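Local coordinates for GTP pyrophosphokinase (Streptococcus pneumoniae, PDB 2BE3), which probably transfers pyrophosphate from ATP to GTP or GDP to make the stringent-response alarmone (p)ppGpp, as other RelA/SpoT-family synthetases do, at residues I16-E21 and Y128-I133; V83-D88 and D196-Q201; Q100-I105 and V124-T129. All coordinates share one frame; numbering follows the deposited sequence.

Contact 1: I16-E21 and Y128-I133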
ATOM      1  N   ILE A  16       4.304  -7.382  -8.489  1.00 69.43           N
ATOM      2  CA  ILE A  16       4.373  -7.835  -7.107  1.00 69.52           C
ATOM      3  C   ILE A  16       4.071  -6.653  -6.145  1.00 70.46           C
ATOM      4  O   ILE A  16       3.234  -6.763  -5.243  1.00 70.72           O
ATOM      5  CB  ILE A  16       5.776  -8.488  -6.803  1.00 69.91           C
ATOM      6  CG1 ILE A  16       5.980  -9.752  -7.643  1.00 70.00           C
ATOM      7  CG2 ILE A  16       5.972  -8.843  -5.319  1.00 65.78           C
ATOM      8  CD1 ILE A  16       7.439 -10.271  -7.682  1.00 69.85           C
ATOM      9  N   GLN A  17       4.740  -5.524  -6.355  1.00 70.06           N
ATOM     10  CA  GLN A  17       4.478  -4.316  -5.587  1.00 70.15           C
ATOM     11  C   GLN A  17       3.001  -3.870  -5.643  1.00 70.68           C
ATOM     12  O   GLN A  17       2.400  -3.633  -4.585  1.00 71.06           O
ATOM     13  CB  GLN A  17       5.384  -3.180  -6.056  1.00 69.74           C
ATOM     14  CG  GLN A  17       5.402  -2.033  -5.109  1.00 69.13           C
ATOM     15  CD  GLN A  17       6.176  -0.863  -5.629  1.00 71.63           C
ATOM     16  OE1 GLN A  17       7.006  -0.999  -6.522  1.00 75.12           O
ATOM     17  NE2 GLN A  17       5.887   0.312  -5.098  1.00 70.67           N
ATOM     18  N   ALA A  18       2.445  -3.757  -6.858  1.00 70.29           N
ATOM     19  CA  ALA A  18       1.032  -3.390  -7.089  1.00 70.85           C
ATOM     20  C   ALA A  18      -0.010  -4.311  -6.449  1.00 71.45           C
ATOM     21  O   ALA A  18      -0.979  -3.817  -5.876  1.00 71.96           O
ATOM     22  CB  ALA A  18       0.733  -3.224  -8.594  1.00 70.41           C
ATOM     23  N   VAL A  19       0.165  -5.634  -6.590  1.00 71.53           N
ATOM     24  CA  VAL A  19      -0.658  -6.632  -5.877  1.00 71.70           C
ATOM     25  C   VAL A  19      -0.635  -6.447  -4.344  1.00 72.17           C
ATOM     26  O   VAL A  19      -1.688  -6.477  -3.686  1.00 72.45           O
ATOM     27  CB  VAL A  19      -0.262  -8.106  -6.217  1.00 71.24           C
ATOM     28  CG1 VAL A  19      -1.037  -9.072  -5.319  1.00 69.23           C
ATOM     29  CG2 VAL A  19      -0.580  -8.395  -7.686  1.00 69.55           C
ATOM     30  N   GLY A  20       0.566  -6.273  -3.799  1.00 72.14           N
ATOM     31  CA  GLY A  20       0.762  -6.006  -2.372  1.00 71.68           C
ATOM     32  C   GLY A  20       0.035  -4.753  -1.913  1.00 72.09           C
ATOM     33  O   GLY A  20      -0.691  -4.787  -0.926  1.00 72.94           O
ATOM     34  N   GLU A  21       0.197  -3.647  -2.629  1.00 71.81           N
ATOM     35  CA  GLU A  21      -0.522  -2.427  -2.286  1.00 71.49           C
ATOM     36  C   GLU A  21      -2.038  -2.579  -2.452  1.00 71.93           C
ATOM     37  O   GLU A  21      -2.806  -2.157  -1.582  1.00 72.10           O
ATOM     38  CB  GLU A  21      -0.034  -1.250  -3.097  1.00 71.17           C
ATOM     39  CG  GLU A  21       1.345  -0.762  -2.725  1.00 72.02           C
ATOM     40  CD  GLU A  21       1.848   0.339  -3.660  1.00 75.57           C
ATOM     41  OE1 GLU A  21       1.020   1.032  -4.334  1.00 76.11           O
ATOM     42  OE2 GLU A  21       3.084   0.515  -3.717  1.00 75.52           O
ATOM     43  N   TYR A 128      -2.930   1.279 -12.770  1.00 72.04           N
ATOM     44  CA  TYR A 128      -2.435   1.506 -11.421  1.00 71.74           C
ATOM     45  C   TYR A 128      -0.960   1.880 -11.539  1.00 71.66           C
ATOM     46  O   TYR A 128      -0.180   1.201 -12.213  1.00 71.69           O
ATOM     47  CB  TYR A 128      -2.659   0.259 -10.545  1.00 72.27           C
ATOM     48  CG  TYR A 128      -2.329   0.474  -9.087  1.00 72.84           C
ATOM     49  CD1 TYR A 128      -3.222   1.143  -8.243  1.00 71.97           C
ATOM     50  CD2 TYR A 128      -1.101   0.035  -8.551  1.00 72.63           C
ATOM     51  CE1 TYR A 128      -2.921   1.361  -6.908  1.00 72.59           C
ATOM     52  CE2 TYR A 128      -0.776   0.272  -7.219  1.00 72.48           C
ATOM     53  CZ  TYR A 128      -1.695   0.925  -6.399  1.00 73.81           C
ATOM     54  OH  TYR A 128      -1.395   1.152  -5.068  1.00 74.59           O
ATOM     55  N   THR A 129      -0.588   2.988 -10.914  1.00 71.62           N
ATOM     56  CA  THR A 129       0.802   3.445 -10.914  1.00 70.89           C
ATOM     57  C   THR A 129       1.482   3.121  -9.585  1.00 71.47           C
ATOM     58  O   THR A 129       0.967   3.443  -8.512  1.00 70.55           O
ATOM     59  CB  THR A 129       0.869   4.951 -11.204  1.00 70.79           C
ATOM     60  OG1 THR A 129       0.286   5.145 -12.485  1.00 70.11           O
ATOM     61  CG2 THR A 129       2.348   5.480 -11.235  1.00 68.90           C
ATOM     62  N   VAL A 130       2.628   2.447  -9.671  1.00 72.15           N
ATOM     63  CA  VAL A 130       3.477   2.219  -8.489  1.00 72.31           C
ATOM     64  C   VAL A 130       4.704   3.130  -8.543  1.00 72.68           C
ATOM     65  O   VAL A 130       5.235   3.394  -9.619  1.00 72.52           O
ATOM     66  CB  VAL A 130       3.904   0.730  -8.331  1.00 71.98           C
ATOM     67  CG1 VAL A 130       2.712  -0.106  -7.950  1.00 71.39           C
ATOM     68  CG2 VAL A 130       4.554   0.199  -9.616  1.00 71.63           C
ATOM     69  N   ASP A 131       5.135   3.617  -7.376  1.00 73.67           N
ATOM     70  CA  ASP A 131       6.404   4.343  -7.263  1.00 74.60           C
ATOM     71  C   ASP A 131       7.529   3.370  -6.965  1.00 75.45           C
ATOM     72  O   ASP A 131       7.397   2.468  -6.144  1.00 75.16           O
ATOM     73  CB  ASP A 131       6.318   5.438  -6.203  1.00 74.43           C
ATOM     74  CG  ASP A 131       5.334   6.530  -6.583  1.00 73.91           C
ATOM     75  OD1 ASP A 131       5.652   7.350  -7.471  1.00 71.20           O
ATOM     76  OD2 ASP A 131       4.245   6.571  -5.980  1.00 74.63           O
ATOM     77  N   THR A 132       8.634   3.571  -7.653  1.00 76.84           N
ATOM     78  CA  THR A 132       9.676   2.573  -7.794  1.00 78.58           C
ATOM     79  C   THR A 132      10.953   3.389  -7.703  1.00 79.99           C
ATOM     80  O   THR A 132      10.962   4.524  -8.166  1.00 81.01           O
ATOM     81  CB  THR A 132       9.511   1.931  -9.207  1.00 78.31           C
ATOM     82  OG1 THR A 132       8.597   0.836  -9.131  1.00 79.26           O
ATOM     83  CG2 THR A 132      10.793   1.477  -9.826  1.00 77.70           C
ATOM     84  N   ILE A 133      12.024   2.837  -7.129  1.00 81.19           N
ATOM     85  CA  ILE A 133      13.324   3.544  -7.087  1.00 82.35           C
ATOM     86  C   ILE A 133      13.872   3.909  -8.480  1.00 83.21           C
ATOM     87  O   ILE A 133      14.672   4.850  -8.618  1.00 83.94           O
ATOM     88  CB  ILE A 133      14.387   2.821  -6.224  1.00 82.36           C
ATOM     89  CG1 ILE A 133      14.898   1.560  -6.926  1.00 82.76           C
ATOM     90  CG2 ILE A 133      13.803   2.475  -4.851  1.00 81.91           C
ATOM     91  CD1 ILE A 133      16.384   1.343  -6.762  1.00 83.37           C
TER
HETATM   92  O   HOH W   1       8.708  -2.429  -7.920  1.00 49.31           O
HETATM   93  O   HOH W   2       3.978   2.753  -4.556  1.00 45.20           O
HETATM   94  O   HOH W   3       0.975   3.414  -5.721  1.00 50.95           O

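Contact 2: V83-D88 and D196-Q201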
ATOM      1  N   VAL A  83     -17.612 -10.926  -2.271  1.00 72.06           N
ATOM      2  CA  VAL A  83     -18.731 -10.163  -1.747  1.00 70.98           C
ATOM      3  C   VAL A  83     -19.822 -11.140  -1.357  1.00 71.55           C
ATOM      4  O   VAL A  83     -19.834 -12.288  -1.824  1.00 71.71           O
ATOM      5  CB  VAL A  83     -19.283  -9.091  -2.781  1.00 71.39           C
ATOM      6  CG1 VAL A  83     -18.192  -8.065  -3.171  1.00 68.49           C
ATOM      7  CG2 VAL A  83     -19.851  -9.759  -4.031  1.00 69.47           C
ATOM      8  N   GLN A  84     -20.731 -10.696  -0.492  1.00 71.13           N
ATOM      9  CA  GLN A  84     -21.819 -11.522  -0.041  1.00 70.42           C
ATOM     10  C   GLN A  84     -22.862 -11.732  -1.143  1.00 70.38           C
ATOM     11  O   GLN A  84     -23.234 -12.881  -1.453  1.00 70.87           O
ATOM     12  CB  GLN A  84     -22.455 -10.834   1.149  1.00 70.95           C
ATOM     13  CG  GLN A  84     -23.205 -11.715   2.074  1.00 71.74           C
ATOM     14  CD  GLN A  84     -23.512 -11.042   3.392  1.00 72.93           C
ATOM     15  OE1 GLN A  84     -23.785  -9.826   3.458  1.00 72.24           O
ATOM     16  NE2 GLN A  84     -23.497 -11.840   4.464  1.00 69.84           N
ATOM     17  N   PHE A  85     -23.331 -10.637  -1.749  1.00 69.29           N
ATOM     18  CA  PHE A  85     -24.447 -10.706  -2.687  1.00 68.67           C
ATOM     19  C   PHE A  85     -24.054 -10.288  -4.095  1.00 68.77           C
ATOM     20  O   PHE A  85     -23.215  -9.401  -4.277  1.00 68.26           O
ATOM     21  CB  PHE A  85     -25.566  -9.782  -2.221  1.00 69.07           C
ATOM     22  CG  PHE A  85     -26.186 -10.175  -0.907  1.00 70.40           C
ATOM     23  CD1 PHE A  85     -27.104 -11.216  -0.844  1.00 69.67           C
ATOM     24  CD2 PHE A  85     -25.887  -9.474   0.254  1.00 70.24           C
ATOM     25  CE1 PHE A  85     -27.685 -11.572   0.343  1.00 70.50           C
ATOM     26  CE2 PHE A  85     -26.491  -9.827   1.457  1.00 72.60           C
ATOM     27  CZ  PHE A  85     -27.380 -10.883   1.500  1.00 71.25           C
ATOM     28  N   VAL A  86     -24.697 -10.893  -5.088  1.00 68.82           N
ATOM     29  CA  VAL A  86     -24.612 -10.409  -6.479  1.00 69.23           C
ATOM     30  C   VAL A  86     -24.800  -8.877  -6.568  1.00 70.35           C
ATOM     31  O   VAL A  86     -24.063  -8.187  -7.265  1.00 70.11           O
ATOM     32  CB  VAL A  86     -25.691 -11.100  -7.392  1.00 68.88           C
ATOM     33  CG1 VAL A  86     -25.722 -10.480  -8.821  1.00 68.83           C
ATOM     34  CG2 VAL A  86     -25.468 -12.563  -7.463  1.00 66.70           C
ATOM     35  N   ASP A  87     -25.810  -8.357  -5.873  1.00 70.86           N
ATOM     36  CA  ASP A  87     -26.115  -6.937  -5.926  1.00 70.73           C
ATOM     37  C   ASP A  87     -25.074  -6.104  -5.149  1.00 70.76           C
ATOM     38  O   ASP A  87     -25.110  -4.894  -5.186  1.00 69.76           O
ATOM     39  CB  ASP A  87     -27.509  -6.714  -5.362  1.00 70.91           C
ATOM     40  CG  ASP A  87     -28.631  -7.116  -6.334  1.00 74.54           C
ATOM     41  OD1 ASP A  87     -28.409  -7.616  -7.459  1.00 77.28           O
ATOM     42  OD2 ASP A  87     -29.795  -6.911  -5.967  1.00 81.68           O
ATOM     43  N   ASP A  88     -24.158  -6.758  -4.422  1.00 70.79           N
ATOM     44  CA  ASP A  88     -23.044  -6.027  -3.805  1.00 70.78           C
ATOM     45  C   ASP A  88     -21.975  -5.645  -4.847  1.00 69.97           C
ATOM     46  O   ASP A  88     -21.196  -4.714  -4.650  1.00 69.52           O
ATOM     47  CB  ASP A  88     -22.385  -6.843  -2.706  1.00 69.84           C
ATOM     48  CG  ASP A  88     -23.241  -6.975  -1.475  1.00 72.46           C
ATOM     49  OD1 ASP A  88     -24.206  -6.180  -1.293  1.00 73.48           O
ATOM     50  OD2 ASP A  88     -22.944  -7.905  -0.673  1.00 73.46           O
ATOM     51  N   ASP A 196     -33.847  -7.903   3.645  1.00 68.76           N
ATOM     52  CA  ASP A 196     -34.053  -8.359   5.013  1.00 68.35           C
ATOM     53  C   ASP A 196     -32.734  -8.675   5.712  1.00 67.14           C
ATOM     54  O   ASP A 196     -32.549  -8.321   6.873  1.00 66.67           O
ATOM     55  CB  ASP A 196     -34.957  -9.604   5.044  1.00 69.28           C
ATOM     56  CG  ASP A 196     -36.355  -9.339   4.455  1.00 73.01           C
ATOM     57  OD1 ASP A 196     -37.181  -8.643   5.094  1.00 74.85           O
ATOM     58  OD2 ASP A 196     -36.637  -9.844   3.341  1.00 77.70           O
ATOM     59  N   ILE A 197     -31.825  -9.344   5.002  1.00 65.73           N
ATOM     60  CA  ILE A 197     -30.542  -9.686   5.565  1.00 64.91           C
ATOM     61  C   ILE A 197     -29.741  -8.423   5.893  1.00 65.75           C
ATOM     62  O   ILE A 197     -29.156  -8.344   6.973  1.00 65.86           O
ATOM     63  CB  ILE A 197     -29.731 -10.615   4.631  1.00 65.06           C
ATOM     64  CG1 ILE A 197     -30.396 -12.005   4.530  1.00 62.91           C
ATOM     65  CG2 ILE A 197     -28.267 -10.696   5.093  1.00 62.17           C
ATOM     66  CD1 ILE A 197     -30.073 -12.741   3.235  1.00 58.05           C
ATOM     67  N   GLN A 198     -29.736  -7.437   4.992  1.00 65.38           N
ATOM     68  CA  GLN A 198     -28.930  -6.232   5.181  1.00 66.73           C
ATOM     69  C   GLN A 198     -29.488  -5.347   6.293  1.00 66.50           C
ATOM     70  O   GLN A 198     -28.743  -4.769   7.072  1.00 66.74           O
ATOM     71  CB  GLN A 198     -28.702  -5.460   3.845  1.00 66.14           C
ATOM     72  CG  GLN A 198     -27.925  -6.285   2.817  1.00 66.48           C
ATOM     73  CD  GLN A 198     -27.608  -5.548   1.486  1.00 69.31           C
ATOM     74  OE1 GLN A 198     -26.457  -5.541   1.046  1.00 74.52           O
ATOM     75  NE2 GLN A 198     -28.631  -4.976   0.833  1.00 66.55           N
ATOM     76  N   GLU A 199     -30.801  -5.287   6.401  1.00 67.19           N
ATOM     77  CA  GLU A 199     -31.435  -4.560   7.468  1.00 69.36           C
ATOM     78  C   GLU A 199     -31.014  -5.169   8.828  1.00 68.35           C
ATOM     79  O   GLU A 199     -30.614  -4.446   9.738  1.00 67.96           O
ATOM     80  CB  GLU A 199     -32.945  -4.575   7.209  1.00 68.96           C
ATOM     81  CG  GLU A 199     -33.891  -4.067   8.302  1.00 72.95           C
ATOM     82  CD  GLU A 199     -35.367  -4.073   7.785  1.00 75.08           C
ATOM     83  OE1 GLU A 199     -35.979  -5.171   7.799  1.00 79.83           O
ATOM     84  OE2 GLU A 199     -35.895  -2.994   7.329  1.00 81.98           O
ATOM     85  N   ALA A 200     -31.055  -6.498   8.930  1.00 68.30           N
ATOM     86  CA  ALA A 200     -30.571  -7.216  10.113  1.00 68.60           C
ATOM     87  C   ALA A 200     -29.077  -6.993  10.424  1.00 69.05           C
ATOM     88  O   ALA A 200     -28.726  -6.715  11.559  1.00 68.08           O
ATOM     89  CB  ALA A 200     -30.913  -8.680  10.007  1.00 68.54           C
ATOM     90  N   GLN A 201     -28.230  -7.042   9.395  1.00 70.65           N
ATOM     91  CA  GLN A 201     -26.788  -6.725   9.502  1.00 72.13           C
ATOM     92  C   GLN A 201     -26.450  -5.302   9.953  1.00 73.66           C
ATOM     93  O   GLN A 201     -25.412  -5.087  10.562  1.00 74.75           O
ATOM     94  CB  GLN A 201     -26.044  -7.039   8.190  1.00 70.78           C
ATOM     95  CG  GLN A 201     -25.972  -8.508   7.908  1.00 69.53           C
ATOM     96  CD  GLN A 201     -25.416  -8.879   6.528  1.00 71.86           C
ATOM     97  OE1 GLN A 201     -25.252  -8.036   5.641  1.00 71.42           O
ATOM     98  NE2 GLN A 201     -25.150 -10.171   6.340  1.00 72.66           N
TER

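Contact 3: Q100-I105 and V124-T129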
ATOM      1  N   GLN A 100      -8.939   7.789  -6.632  1.00 77.41           N
ATOM      2  CA  GLN A 100      -8.053   8.585  -7.474  1.00 77.16           C
ATOM      3  C   GLN A 100      -6.687   7.918  -7.633  1.00 77.63           C
ATOM      4  O   GLN A 100      -5.800   8.485  -8.217  1.00 77.42           O
ATOM      5  CB  GLN A 100      -7.918  10.007  -6.909  1.00 76.99           C
ATOM      6  CG  GLN A 100      -7.535  10.110  -5.439  1.00 79.90           C
ATOM      7  CD  GLN A 100      -6.010   9.952  -5.158  1.00 83.38           C
ATOM      8  OE1 GLN A 100      -5.185  10.776  -5.618  1.00 82.86           O
ATOM      9  NE2 GLN A 100      -5.644   8.914  -4.363  1.00 79.54           N
ATOM     10  N   ASP A 101      -6.510   6.712  -7.087  1.00 78.12           N
ATOM     11  CA  ASP A 101      -5.233   6.006  -7.219  1.00 78.96           C
ATOM     12  C   ASP A 101      -5.279   4.957  -8.339  1.00 79.42           C
ATOM     13  O   ASP A 101      -4.382   4.115  -8.476  1.00 79.22           O
ATOM     14  CB  ASP A 101      -4.802   5.375  -5.878  1.00 78.57           C
ATOM     15  CG  ASP A 101      -5.755   4.294  -5.407  1.00 79.90           C
ATOM     16  OD1 ASP A 101      -6.890   4.213  -5.926  1.00 80.51           O
ATOM     17  OD2 ASP A 101      -5.382   3.521  -4.496  1.00 82.56           O
HETATM   18  N   MSE A 102      -6.337   5.004  -9.130  1.00 79.92           N
HETATM   19  CA  MSE A 102      -6.464   4.103 -10.268  1.00 82.33           C
HETATM   20  C   MSE A 102      -7.386   4.710 -11.303  1.00 79.41           C
HETATM   21  O   MSE A 102      -8.190   5.612 -11.016  1.00 78.12           O
HETATM   22  CB  MSE A 102      -7.006   2.733  -9.825  1.00 82.06           C
HETATM   23  CG  MSE A 102      -8.357   2.822  -9.158  1.00 83.44           C
HETATM   24 SE   MSE A 102      -9.011   1.102  -8.450  1.00 93.95          SE
HETATM   25  CE  MSE A 102      -7.575   0.661  -7.003  1.00 88.04           C
ATOM     26  N   ARG A 103      -7.278   4.195 -12.512  1.00 78.09           N
ATOM     27  CA  ARG A 103      -8.155   4.615 -13.575  1.00 77.02           C
ATOM     28  C   ARG A 103      -8.765   3.358 -14.138  1.00 75.74           C
ATOM     29  O   ARG A 103      -8.040   2.448 -14.555  1.00 75.07           O
ATOM     30  CB  ARG A 103      -7.388   5.400 -14.632  1.00 76.55           C
ATOM     31  CG  ARG A 103      -8.227   5.748 -15.843  1.00 81.50           C
ATOM     32  CD  ARG A 103      -7.536   6.757 -16.739  1.00 88.25           C
ATOM     33  NE  ARG A 103      -6.561   6.132 -17.633  1.00 95.50           N
ATOM     34  CZ  ARG A 103      -6.723   6.021 -18.958  1.00100.35           C
ATOM     35  NH1 ARG A 103      -7.837   6.494 -19.536  1.00100.92           N
ATOM     36  NH2 ARG A 103      -5.778   5.439 -19.713  1.00100.41           N
ATOM     37  N   ILE A 104     -10.096   3.308 -14.124  1.00 74.93           N
ATOM     38  CA  ILE A 104     -10.839   2.143 -14.606  1.00 74.54           C
ATOM     39  C   ILE A 104     -10.896   2.202 -16.110  1.00 74.61           C
ATOM     40  O   ILE A 104     -11.530   3.084 -16.658  1.00 75.35           O
ATOM     41  CB  ILE A 104     -12.261   2.053 -13.990  1.00 74.17           C
ATOM     42  CG1 ILE A 104     -12.135   1.749 -12.504  1.00 74.21           C
ATOM     43  CG2 ILE A 104     -13.120   0.976 -14.693  1.00 71.52           C
ATOM     44  CD1 ILE A 104     -13.417   1.820 -11.765  1.00 75.78           C
ATOM     45  N   ILE A 105     -10.226   1.273 -16.785  1.00 75.05           N
ATOM     46  CA  ILE A 105     -10.214   1.331 -18.237  1.00 76.33           C
ATOM     47  C   ILE A 105     -11.184   0.358 -18.924  1.00 76.69           C
ATOM     48  O   ILE A 105     -11.515   0.549 -20.057  1.00 77.19           O
ATOM     49  CB  ILE A 105      -8.772   1.265 -18.834  1.00 76.78           C
ATOM     50  CG1 ILE A 105      -8.147  -0.067 -18.518  1.00 77.63           C
ATOM     51  CG2 ILE A 105      -7.886   2.408 -18.265  1.00 74.16           C
ATOM     52  CD1 ILE A 105      -7.361  -0.558 -19.628  1.00 80.70           C
ATOM     53  N   VAL A 124     -12.992  -5.823 -13.376  1.00 69.34           N
ATOM     54  CA  VAL A 124     -12.604  -4.464 -13.591  1.00 69.78           C
ATOM     55  C   VAL A 124     -11.103  -4.363 -13.842  1.00 70.25           C
ATOM     56  O   VAL A 124     -10.299  -4.794 -13.009  1.00 70.32           O
ATOM     57  CB  VAL A 124     -13.340  -3.421 -12.649  1.00 70.70           C
ATOM     58  CG1 VAL A 124     -14.232  -4.056 -11.646  1.00 69.53           C
ATOM     59  CG2 VAL A 124     -12.478  -2.242 -12.169  1.00 70.43           C
ATOM     60  N   VAL A 125     -10.752  -3.875 -15.037  1.00 69.40           N
ATOM     61  CA  VAL A 125      -9.355  -3.668 -15.409  1.00 69.09           C
ATOM     62  C   VAL A 125      -8.959  -2.226 -15.143  1.00 69.40           C
ATOM     63  O   VAL A 125      -9.674  -1.319 -15.535  1.00 69.64           O
ATOM     64  CB  VAL A 125      -9.083  -4.053 -16.879  1.00 69.19           C
ATOM     65  CG1 VAL A 125      -7.592  -3.876 -17.214  1.00 66.78           C
ATOM     66  CG2 VAL A 125      -9.542  -5.525 -17.148  1.00 67.79           C
ATOM     67  N   VAL A 126      -7.858  -2.009 -14.428  1.00 69.95           N
ATOM     68  CA  VAL A 126      -7.515  -0.659 -13.996  1.00 71.11           C
ATOM     69  C   VAL A 126      -6.086  -0.336 -14.388  1.00 71.88           C
ATOM     70  O   VAL A 126      -5.271  -1.242 -14.540  1.00 72.77           O
ATOM     71  CB  VAL A 126      -7.714  -0.399 -12.453  1.00 71.12           C
ATOM     72  CG1 VAL A 126      -9.194  -0.695 -11.966  1.00 70.50           C
ATOM     73  CG2 VAL A 126      -6.696  -1.158 -11.608  1.00 72.18           C
ATOM     74  N   GLU A 127      -5.806   0.943 -14.596  1.00 71.24           N
ATOM     75  CA  GLU A 127      -4.437   1.411 -14.632  1.00 71.85           C
ATOM     76  C   GLU A 127      -4.073   1.799 -13.217  1.00 71.72           C
ATOM     77  O   GLU A 127      -4.829   2.510 -12.540  1.00 71.05           O
ATOM     78  CB  GLU A 127      -4.274   2.591 -15.555  1.00 71.25           C
ATOM     79  CG  GLU A 127      -4.124   2.163 -16.940  1.00 74.33           C
ATOM     80  CD  GLU A 127      -4.165   3.308 -17.927  1.00 79.82           C
ATOM     81  OE1 GLU A 127      -4.160   4.505 -17.507  1.00 80.62           O
ATOM     82  OE2 GLU A 127      -4.194   2.984 -19.139  1.00 80.51           O
ATOM     83  N   TYR A 128      -2.930   1.279 -12.770  1.00 72.04           N
ATOM     84  CA  TYR A 128      -2.435   1.506 -11.421  1.00 71.74           C
ATOM     85  C   TYR A 128      -0.960   1.880 -11.539  1.00 71.66           C
ATOM     86  O   TYR A 128      -0.180   1.201 -12.213  1.00 71.69           O
ATOM     87  CB  TYR A 128      -2.659   0.259 -10.545  1.00 72.27           C
ATOM     88  CG  TYR A 128      -2.329   0.474  -9.087  1.00 72.84           C
ATOM     89  CD1 TYR A 128      -3.222   1.143  -8.243  1.00 71.97           C
ATOM     90  CD2 TYR A 128      -1.101   0.035  -8.551  1.00 72.63           C
ATOM     91  CE1 TYR A 128      -2.921   1.361  -6.908  1.00 72.59           C
ATOM     92  CE2 TYR A 128      -0.776   0.272  -7.219  1.00 72.48           C
ATOM     93  CZ  TYR A 128      -1.695   0.925  -6.399  1.00 73.81           C
ATOM     94  OH  TYR A 128      -1.395   1.152  -5.068  1.00 74.59           O
ATOM     95  N   THR A 129      -0.588   2.988 -10.914  1.00 71.62           N
ATOM     96  CA  THR A 129       0.802   3.445 -10.914  1.00 70.89           C
ATOM     97  C   THR A 129       1.482   3.121  -9.585  1.00 71.47           C
ATOM     98  O   THR A 129       0.967   3.443  -8.512  1.00 70.55           O
ATOM     99  CB  THR A 129       0.869   4.951 -11.204  1.00 70.79           C
ATOM    100  OG1 THR A 129       0.286   5.145 -12.485  1.00 70.11           O
ATOM    101  CG2 THR A 129       2.348   5.480 -11.235  1.00 68.90           C
TER
HETATM  102  O   HOH W   4      -1.738   4.703  -8.441  1.00 52.49           O

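Contact 1: I16-E21 and Y128-I133
The ring of Y128 meets helix residue E21 at its edge: E21 OE1 lies close to the ring plane, by the phenol end. A18 approaches the same ring obliquely, with CB 3.7 Å from Y128 CD2. The second flat group is the amide of Q17, and D131 O sits in its plane. The phenol donates a short hydrogen bond, Y128 OH to E21 OE1, 2.5 Å. The proton comes to the anti lone pair of E21 OE1, on the side away from OE2, and the carboxylate stands 68° from the ring. Q17 has CG anti to its own N (chi1 -166°) and an extended chain, which carries the amide across to the turn after the strand. There Q17 NE2 donates to the backbone oxygen D131 O at 2.8 Å, nearly straight at 171°. The same nitrogen also donates to E21 OE2, one helical turn on, at 3.1 Å. One amide group thus ties the helix to the strand end and steadies the carboxylate that Y128 holds. Water 2 adds a bridge: it donates to E21 OE2 at 2.6 Å and accepts from D131 N at 3.2 Å. Beside these polar links, A18 CB touches V130 CG1 at 3.7 Å. The contact sets helix 6-35 across the end of strand 122-130. Within that helix, L22 also packs on Y128, P14 on V130, and K25 gives the phenol oxygen a second hydrogen-bond partner. The second subunit borders both segments; the carboxylate of D131 accepts from Q100 N of that subunit. Next to strand 122-130, strand 137-147 pairs with Y128 and V130 through its backbone.

Contact 2: V83-D88 and D196-Q201
F85 points its ring end-on at I197, joining a loop of the nucleotidyltransferase-like RelA/SpoT fold to the C-terminal helix 194-203. The loop links strand 77-83 to helix 89-97. F85 has CG anti to its carbonyl carbon (chi1 -64°), which sends the ring toward the helix. I197 comes to the rim of the ring and not over a face. Its CG2 lies in the ring plane, and its CD1 stays near that plane, 3.7 Å from F85 CZ. The two side chains cross at a slant. Q198 runs past F85 in the opposite direction, and its CG touches the ring at CE2, 4.1 Å away. Its amide plane is turned 71° from the ring. One face of the ring is lined from within the loop, by Q84 CG. M190 of helix 170-191 packs on both F85 and I197 and adds to the apolar cluster.

Polar ends flank it. Q84 and Q201 reach toward each other from opposite directions, their amides nearly coplanar. D88 lies alongside Q198, but its firm partner is R194, which forms a salt bridge to D88 OD1 from the start of the same helix. F85 to D88 form a beta turn, closed by D88 N to F85 O at 2.8 Å. The other carboxylate oxygen, D88 OD2, bonds back to F85 N at 3.0 Å, with that donor 56° out of the carboxylate plane.

Contact 3: Q100-I105 and V124-T129
Strands 102-105 and 124-129 run antiparallel, with R103 and E127 as a hydrogen-bonded pair and I104 and V126 as a non-hydrogen-bonded one. R103 N donates to E127 O at 3.0 Å, and E127 N returns to R103 O at 2.7 Å. The next bond along is I105 N to V125 O, 2.9 Å.

On the face that carries R103 and E127, the two long side chains lie side by side and point the same way. The arginine bends at chi3 (82°), which turns its guanidinium back toward the carboxylate. R103 NE donates to E127 OE1 at 2.9 Å. R103 NH2 adds a weaker bond to the same E127 OE1, also 2.9 Å. The oxygen lies in the guanidinium plane, at its edge, but the planes of the two groups stand 63° apart. NE therefore meets it from above the carboxylate plane. I105 CG2 covers one face of the guanidinium, over its centre.

The other face is apolar. V126 CG1 touches both I104 CG1 (3.9 Å) and SE of selenomethionine M102 (4.0 Å). L96 and H97 of helix 89-97 pack on I104, and L22 of helix 6-35 on M102. Water 4 donates to both D101 O and T129 O and sits above one face of the Y128 ring, toward its rim. The carboxylate of D101 turns to R99 and K25.

M102, I104 and V126 form an apolar face against the helices. The R103-E127 face mixes charge with aliphatic packing from I105. Its exposed salt bridge probably adds to the backbone bonds joining strand 102-109, outermost in this chain, to strand 122-130.

All three contacts are partly buried, but only contact 3 has exposed residues among those that touch, R103 and I105. Contacts 1 and 3 share Y128 and T129, so strand 122-130 is held by a helix in one and by its neighbouring strand in the other. Both also touch the second subunit. Contact 2 sits apart, with nearest atoms about 17 Å from contact 1 and about 10 Å from contact 3, and meets no other chain of the assembly. Contact 3 rests on backbone bonds, a salt bridge and an aliphatic face, contact 1 on side-chain hydrogen bonds and waters, and contact 2 on F85 packed against I197 and Q198, with amide groups beside it.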